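Local coordinates for BfpC (Escherichia coli, PDB 3VHJ), which takes part in type IV pilus biogenesis as an essential membrane protein, represented here by its cytoplasmic N-terminal domain, at residues 7-12 and 91-96; 14-19 and 72-77. The protein carries 1 engineered substitution. All blocks are in the same frame, centred on the assembly; numbering follows the deposited sequence.

Contact 1 (7-12 and 91-96); sequences GVAVIG and ADNELW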
ATOM      1  N   GLY A   7      11.188   0.272  -1.896  1.00 19.00           N
ATOM      2  CA  GLY A   7      10.121  -0.498  -1.286  1.00 16.28           C
ATOM      3  C   GLY A   7      10.080  -0.562   0.231  1.00 17.19           C
ATOM      4  O   GLY A   7       9.254  -1.286   0.789  1.00 16.01           O
ATOM      5  N   VAL A   8      10.950   0.176   0.911  1.00 16.41           N
ATOM      6  CA  VAL A   8      10.949   0.139   2.369  1.00 16.45           C
ATOM      7  C   VAL A   8      10.780   1.522   2.979  1.00 18.26           C
ATOM      8  O   VAL A   8      11.623   2.398   2.808  1.00 17.50           O
ATOM      9  CB  VAL A   8      12.248  -0.505   2.915  1.00 17.57           C
ATOM     10  CG1 VAL A   8      12.214  -0.558   4.435  1.00 17.42           C
ATOM     11  CG2 VAL A   8      12.400  -1.909   2.353  1.00 19.33           C
ATOM     12  N   ALA A   9       9.688   1.710   3.709  1.00 17.36           N
ATOM     13  CA  ALA A   9       9.432   2.996   4.332  1.00 17.73           C
ATOM     14  C   ALA A   9       9.691   2.942   5.827  1.00 18.57           C
ATOM     15  O   ALA A   9       9.570   1.890   6.451  1.00 18.29           O
ATOM     16  CB  ALA A   9       7.988   3.424   4.068  1.00 15.47           C
ATOM     17  N   VAL A  10      10.066   4.082   6.393  1.00 19.12           N
ATOM     18  CA  VAL A  10      10.298   4.180   7.826  1.00 21.29           C
ATOM     19  C   VAL A  10       9.255   5.134   8.389  1.00 22.42           C
ATOM     20  O   VAL A  10       9.073   6.241   7.885  1.00 22.84           O
ATOM     21  CB  VAL A  10      11.695   4.756   8.170  1.00 22.47           C
ATOM     22  CG1 VAL A  10      11.813   4.957   9.680  1.00 23.13           C
ATOM     23  CG2 VAL A  10      12.786   3.823   7.687  1.00 21.00           C
ATOM     24  N   ILE A  11       8.549   4.685   9.416  1.00 24.12           N
ATOM     25  CA  ILE A  11       7.547   5.509  10.070  1.00 25.57           C
ATOM     26  C   ILE A  11       7.834   5.342  11.549  1.00 26.28           C
ATOM     27  O   ILE A  11       7.518   4.312  12.138  1.00 25.64           O
ATOM     28  CB  ILE A  11       6.116   5.033   9.753  1.00 26.24           C
ATOM     29  CG1 ILE A  11       5.875   5.093   8.244  1.00 28.29           C
ATOM     30  CG2 ILE A  11       5.101   5.915  10.474  1.00 28.25           C
ATOM     31  CD1 ILE A  11       4.594   4.420   7.799  1.00 30.82           C
ATOM     32  N   GLY A  12       8.458   6.352  12.141  1.00 28.08           N
ATOM     33  CA  GLY A  12       8.798   6.270  13.547  1.00 28.32           C
ATOM     34  C   GLY A  12       9.914   5.259  13.731  1.00 28.02           C
ATOM     35  O   GLY A  12      10.958   5.352  13.085  1.00 27.81           O
ATOM     36  N   ALA A  91       7.281   9.750   4.253  1.00 20.26           N
ATOM     37  CA  ALA A  91       7.729   8.766   5.239  1.00 20.62           C
ATOM     38  C   ALA A  91       8.896   9.448   5.949  1.00 22.50           C
ATOM     39  O   ALA A  91       9.264  10.568   5.589  1.00 23.11           O
ATOM     40  CB  ALA A  91       8.196   7.485   4.557  1.00 19.95           C
ATOM     41  N   ASP A  92       9.487   8.791   6.940  1.00 22.56           N
ATOM     42  CA  ASP A  92      10.592   9.402   7.672  1.00 24.30           C
ATOM     43  C   ASP A  92      11.947   9.266   6.994  1.00 25.52           C
ATOM     44  O   ASP A  92      12.914   9.905   7.411  1.00 25.98           O
ATOM     45  CB  ASP A  92      10.699   8.811   9.080  1.00 25.10           C
ATOM     46  CG  ASP A  92       9.498   9.127   9.938  1.00 25.89           C
ATOM     47  OD1 ASP A  92       8.721  10.027   9.565  1.00 27.65           O
ATOM     48  OD2 ASP A  92       9.339   8.484  10.995  1.00 27.29           O
ATOM     49  N   ASN A  93      12.017   8.453   5.946  1.00 23.87           N
ATOM     50  CA  ASN A  93      13.282   8.221   5.266  1.00 23.96           C
ATOM     51  C   ASN A  93      13.412   8.749   3.835  1.00 24.56           C
ATOM     52  O   ASN A  93      13.824   8.019   2.935  1.00 22.90           O
ATOM     53  CB  ASN A  93      13.593   6.721   5.298  1.00 22.11           C
ATOM     54  CG  ASN A  93      12.514   5.888   4.629  1.00 22.16           C
ATOM     55  OD1 ASN A  93      11.333   6.240   4.663  1.00 20.58           O
ATOM     56  ND2 ASN A  93      12.913   4.766   4.031  1.00 20.53           N
ATOM     57  N   GLU A  94      13.071  10.017   3.628  1.00 25.44           N
ATOM     58  CA  GLU A  94      13.199  10.637   2.310  1.00 28.31           C
ATOM     59  C   GLU A  94      12.349   9.943   1.253  1.00 28.20           C
ATOM     60  O   GLU A  94      12.704   9.929   0.070  1.00 27.55           O
ATOM     61  CB  GLU A  94      14.658  10.590   1.843  1.00 31.89           C
ATOM     62  CG  GLU A  94      15.709  10.796   2.928  1.00 35.64           C
ATOM     63  CD  GLU A  94      15.787  12.225   3.398  1.00 38.26           C
ATOM     64  OE1 GLU A  94      16.763  12.566   4.100  1.00 40.76           O
ATOM     65  OE2 GLU A  94      14.872  13.006   3.068  1.00 40.67           O
ATOM     66  N   LEU A  95      11.235   9.357   1.666  1.00 25.22           N
ATOM     67  CA  LEU A  95      10.380   8.666   0.716  1.00 23.14           C
ATOM     68  C   LEU A  95       8.961   9.219   0.799  1.00 21.77           C
ATOM     69  O   LEU A  95       8.501   9.594   1.874  1.00 21.76           O
ATOM     70  CB  LEU A  95      10.385   7.167   1.033  1.00 23.63           C
ATOM     71  CG  LEU A  95       9.768   6.167   0.059  1.00 25.51           C
ATOM     72  CD1 LEU A  95      10.587   6.117  -1.231  1.00 25.31           C
ATOM     73  CD2 LEU A  95       9.744   4.790   0.724  1.00 26.95           C
ATOM     74  N   TRP A  96       8.281   9.273  -0.340  1.00 19.87           N
ATOM     75  CA  TRP A  96       6.909   9.748  -0.386  1.00 20.14           C
ATOM     76  C   TRP A  96       5.995   8.586  -0.714  1.00 18.76           C
ATOM     77  O   TRP A  96       6.292   7.785  -1.598  1.00 19.31           O
ATOM     78  CB  TRP A  96       6.751  10.856  -1.425  1.00 21.13           C
ATOM     79  CG  TRP A  96       7.326  12.136  -0.935  1.00 23.70           C
ATOM     80  CD1 TRP A  96       8.636  12.531  -0.996  1.00 24.48           C
ATOM     81  CD2 TRP A  96       6.631  13.154  -0.214  1.00 25.06           C
ATOM     82  NE1 TRP A  96       8.794  13.734  -0.349  1.00 26.72           N
ATOM     83  CE2 TRP A  96       7.580  14.139   0.140  1.00 26.08           C
ATOM     84  CE3 TRP A  96       5.294  13.332   0.170  1.00 25.02           C
ATOM     85  CZ2 TRP A  96       7.235  15.284   0.861  1.00 27.38           C
ATOM     86  CZ3 TRP A  96       4.951  14.471   0.886  1.00 27.64           C
ATOM     87  CH2 TRP A  96       5.920  15.433   1.224  1.00 28.00           C
TER
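Strand 8-11, an outer strand of the small three-stranded mixed sheet, receives on its far edge the loop 91-95 that joins strands 85-90 and 96-101, and V8, V10 and G12 bond to D92 and N93 along that edge. Strand 14-17 holds the near edge, where A9 pairs with Y16, so the loop bonds to the strand's other edge without adding a strand of its own. The side-chain amide of N93 plays the part of a peptide group. Its ND2 donates to V8 O at 3.0 Å, nearly in the plane of the amide, while its OD1 accepts from V10 N; that donor sits well above the carbonyl plane, not on a lone pair. Gripped through both ends, the amide is held against rotation. A chi1 of 59° sets CG between the backbone N and the carbonyl carbon and directs the amide at the peptides 8-9 and 9-10. V10 packs across it at an oblique angle: its CG2 meets N93 CG at 3.7 Å, and CG1 lies against D92 CB, the V10 and D92 side chains crossing at about a right angle. D92 N donates to V10 O (2.8 Å), and A91 CB rests 3.7 Å from that same oxygen. A9 CB meets A91 CB and, at 4.0 Å, L95 CD2; L6 and H114 also touch the L95 side chain. The loop closes on itself through A91 N to L95 O, 2.7 Å. Where the strand ends, G12 turns with a positive phi, and its N gives D92 OD2 a short, nearly straight bond of 2.6 Å (168°) on the anti side of the carboxylate, 32° out of its plane.

Contact 2 (14-19 and 72-77); sequences KQYAVN and VTLLSA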
ATOM      1  N   LYS A  14       9.455   2.055  13.153  1.00 27.38           N
ATOM      2  CA  LYS A  14       9.069   0.870  12.391  1.00 24.79           C
ATOM      3  C   LYS A  14       9.399   0.959  10.907  1.00 23.48           C
ATOM      4  O   LYS A  14       9.386   2.035  10.312  1.00 22.42           O
ATOM      5  CB  LYS A  14       7.568   0.609  12.544  1.00 26.47           C
ATOM      6  CG  LYS A  14       7.072   0.500  13.982  1.00 31.05           C
ATOM      7  CD  LYS A  14       7.655  -0.702  14.703  1.00 33.76           C
ATOM      8  CE  LYS A  14       7.103  -0.791  16.123  1.00 37.33           C
ATOM      9  NZ  LYS A  14       7.699  -1.912  16.904  1.00 38.51           N
ATOM     10  N   GLN A  15       9.690  -0.191  10.318  1.00 20.32           N
ATOM     11  CA  GLN A  15      10.001  -0.275   8.899  1.00 19.39           C
ATOM     12  C   GLN A  15       8.874  -1.069   8.251  1.00 19.98           C
ATOM     13  O   GLN A  15       8.393  -2.052   8.822  1.00 19.34           O
ATOM     14  CB  GLN A  15      11.357  -0.960   8.699  1.00 19.45           C
ATOM     15  CG  GLN A  15      12.530  -0.058   9.103  1.00 18.95           C
ATOM     16  CD  GLN A  15      13.872  -0.769   9.111  1.00 22.38           C
ATOM     17  OE1 GLN A  15      14.902  -0.165   9.429  1.00 24.34           O
ATOM     18  NE2 GLN A  15      13.871  -2.052   8.773  1.00 17.13           N
ATOM     19  N   TYR A  16       8.444  -0.630   7.073  1.00 17.26           N
ATOM     20  CA  TYR A  16       7.350  -1.285   6.370  1.00 18.26           C
ATOM     21  C   TYR A  16       7.638  -1.459   4.894  1.00 18.54           C
ATOM     22  O   TYR A  16       8.281  -0.612   4.272  1.00 16.91           O
ATOM     23  CB  TYR A  16       6.080  -0.452   6.466  1.00 18.76           C
ATOM     24  CG  TYR A  16       5.597  -0.184   7.864  1.00 18.88           C
ATOM     25  CD1 TYR A  16       4.741  -1.072   8.503  1.00 20.08           C
ATOM     26  CD2 TYR A  16       5.962   0.982   8.533  1.00 20.23           C
ATOM     27  CE1 TYR A  16       4.248  -0.806   9.777  1.00 21.93           C
ATOM     28  CE2 TYR A  16       5.477   1.256   9.810  1.00 20.98           C
ATOM     29  CZ  TYR A  16       4.618   0.358  10.423  1.00 22.79           C
ATOM     30  OH  TYR A  16       4.108   0.628  11.671  1.00 24.27           O
ATOM     31  N   ALA A  17       7.126  -2.551   4.339  1.00 17.23           N
ATOM     32  CA  ALA A  17       7.271  -2.822   2.922  1.00 16.55           C
ATOM     33  C   ALA A  17       6.175  -2.010   2.242  1.00 16.09           C
ATOM     34  O   ALA A  17       5.001  -2.133   2.597  1.00 16.87           O
ATOM     35  CB  ALA A  17       7.065  -4.314   2.650  1.00 16.24           C
ATOM     36  N   VAL A  18       6.558  -1.165   1.288  1.00 15.72           N
ATOM     37  CA  VAL A  18       5.598  -0.357   0.546  1.00 13.73           C
ATOM     38  C   VAL A  18       5.819  -0.578  -0.951  1.00 14.84           C
ATOM     39  O   VAL A  18       6.796  -1.209  -1.355  1.00 15.26           O
ATOM     40  CB  VAL A  18       5.749   1.165   0.871  1.00 14.36           C
ATOM     41  CG1 VAL A  18       5.427   1.417   2.337  1.00 13.08           C
ATOM     42  CG2 VAL A  18       7.167   1.635   0.563  1.00 15.12           C
ATOM     43  N   ASN A  19       4.909  -0.059  -1.769  1.00 15.23           N
ATOM     44  CA  ASN A  19       4.994  -0.206  -3.219  1.00 16.52           C
ATOM     45  C   ASN A  19       4.878  -1.665  -3.642  1.00 16.29           C
ATOM     46  O   ASN A  19       5.594  -2.128  -4.528  1.00 15.91           O
ATOM     47  CB  ASN A  19       6.307   0.366  -3.756  1.00 18.20           C
ATOM     48  CG  ASN A  19       6.245   0.654  -5.242  1.00 21.81           C
ATOM     49  OD1 ASN A  19       5.630   1.627  -5.668  1.00 24.35           O
ATOM     50  ND2 ASN A  19       6.873  -0.200  -6.040  1.00 29.12           N
ATOM     51  N   VAL A  72       6.904  -6.185   7.383  1.00 17.47           N
ATOM     52  CA  VAL A  72       5.476  -5.950   7.552  1.00 18.28           C
ATOM     53  C   VAL A  72       5.048  -4.994   6.448  1.00 17.86           C
ATOM     54  O   VAL A  72       5.681  -3.955   6.251  1.00 17.32           O
ATOM     55  CB  VAL A  72       5.165  -5.277   8.906  1.00 20.41           C
ATOM     56  CG1 VAL A  72       3.665  -5.026   9.031  1.00 19.81           C
ATOM     57  CG2 VAL A  72       5.675  -6.149  10.051  1.00 22.68           C
ATOM     58  N   THR A  73       3.990  -5.339   5.720  1.00 17.47           N
ATOM     59  CA  THR A  73       3.513  -4.464   4.659  1.00 18.22           C
ATOM     60  C   THR A  73       2.707  -3.346   5.317  1.00 19.17           C
ATOM     61  O   THR A  73       1.863  -3.591   6.191  1.00 18.65           O
ATOM     62  CB  THR A  73       2.636  -5.219   3.641  1.00 19.98           C
ATOM     63  OG1 THR A  73       1.391  -5.585   4.248  1.00 20.03           O
ATOM     64  CG2 THR A  73       3.355  -6.483   3.161  1.00 19.08           C
ATOM     65  N   LEU A  74       2.990  -2.117   4.906  1.00 16.89           N
ATOM     66  CA  LEU A  74       2.322  -0.956   5.467  1.00 18.42           C
ATOM     67  C   LEU A  74       0.805  -1.017   5.355  1.00 19.07           C
ATOM     68  O   LEU A  74       0.100  -0.853   6.348  1.00 18.39           O
ATOM     69  CB  LEU A  74       2.824   0.323   4.788  1.00 17.29           C
ATOM     70  CG  LEU A  74       2.107   1.596   5.246  1.00 17.69           C
ATOM     71  CD1 LEU A  74       2.348   1.801   6.736  1.00 18.03           C
ATOM     72  CD2 LEU A  74       2.598   2.790   4.446  1.00 17.01           C
ATOM     73  N   LEU A  75       0.301  -1.263   4.151  1.00 18.66           N
ATOM     74  CA  LEU A  75      -1.139  -1.296   3.959  1.00 18.23           C
ATOM     75  C   LEU A  75      -1.871  -2.306   4.829  1.00 19.20           C
ATOM     76  O   LEU A  75      -3.014  -2.069   5.215  1.00 19.68           O
ATOM     77  CB  LEU A  75      -1.477  -1.508   2.480  1.00 17.29           C
ATOM     78  CG  LEU A  75      -1.583  -0.214   1.650  1.00 18.00           C
ATOM     79  CD1 LEU A  75      -2.830   0.567   2.084  1.00 16.46           C
ATOM     80  CD2 LEU A  75      -0.331   0.646   1.840  1.00 17.30           C
ATOM     81  N   SER A  76      -1.229  -3.423   5.153  1.00 19.56           N
ATOM     82  CA  SER A  76      -1.880  -4.423   5.999  1.00 21.00           C
ATOM     83  C   SER A  76      -1.960  -3.923   7.438  1.00 22.57           C
ATOM     84  O   SER A  76      -2.849  -4.319   8.195  1.00 24.84           O
ATOM     85  CB  SER A  76      -1.110  -5.744   5.982  1.00 17.17           C
ATOM     86  OG  SER A  76       0.110  -5.647   6.703  1.00 19.47           O
ATOM     87  N   ALA A  77      -1.027  -3.048   7.800  1.00 21.52           N
ATOM     88  CA  ALA A  77      -0.950  -2.499   9.149  1.00 22.82           C
ATOM     89  C   ALA A  77      -1.878  -1.318   9.402  1.00 22.70           C
ATOM     90  O   ALA A  77      -2.089  -0.939  10.553  1.00 23.69           O
ATOM     91  CB  ALA A  77       0.494  -2.096   9.467  1.00 20.56           C
TER
HETATM   92  O   HOH W   1       8.960  -4.728   8.957  1.00 19.07           O
HETATM   93  O   HOH W   2       2.179  -1.804   1.862  1.00 14.66           O
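Y16 and A17 face V72, T73 and L74 where strand 14-17, the middle strand of the three-stranded mixed sheet, runs parallel to the weakly bonded strand 72-73, which continues into a weakly bonded helical turn, about 74-77. A17 makes the firm part of the pairing: its N donates to V72 O at 2.8 Å and its O accepts from L74 N at 3.1 Å, two bonds that bracket T73. Water extends it at both ends, one molecule bridging Q15 O and V72 N, the other A17 O and L75 N, so A17 O is gripped twice. Y16 then fills the angle between strand and turn. CB lies 3.7 Å from L74 CB and 3.5 Å from V72 O; at chi1 -59° CG stands anti to the carbonyl carbon, which turns the ring toward V72, L74 and A77. CG and CD2 meet L74 CD1, whose methyl sits over one ring face in a CH-pi contact, 4.0 Å from the centroid and 13° off the normal. CD1 has V72 O at the ring edge and packs on V72 CG1. Beyond CD1, Y16 CE1 meets A77 CB at 4.0 Å, approached obliquely. A leucine in place of Y16 would probably leave the L74 methyl without its aromatic face and open a gap beside A77. L155 and I11 also touch the buried Y16 side chain. L97 of strand 96-101 lies against both V18 and L74, and L74 reaches onward from the same CB to V18 CG1, 3.7 Å away.

From the N terminus the chain lays down strand 8-11, turns, and returns as strand 14-17, a hairpin that supplies the first segment of each contact. It then passes through the helix 31-42 and the strands 46-52 and 55-60 before 72-77 comes back to strand 14-17 and closes the inner loop, contact 2. Only after strand 85-90 does 91-96 reach strand 8-11 and close the outer one, contact 1. The loops are therefore nested, with the hairpin held from opposite edges. G7 O and V18 N (2.7 Å, a probable hydrogen bond) and I11 CD1 packed on L74 CD1 join the two contacts; contact 1 ties the three-stranded sheet to the loop between strands 85-90 and 96-101.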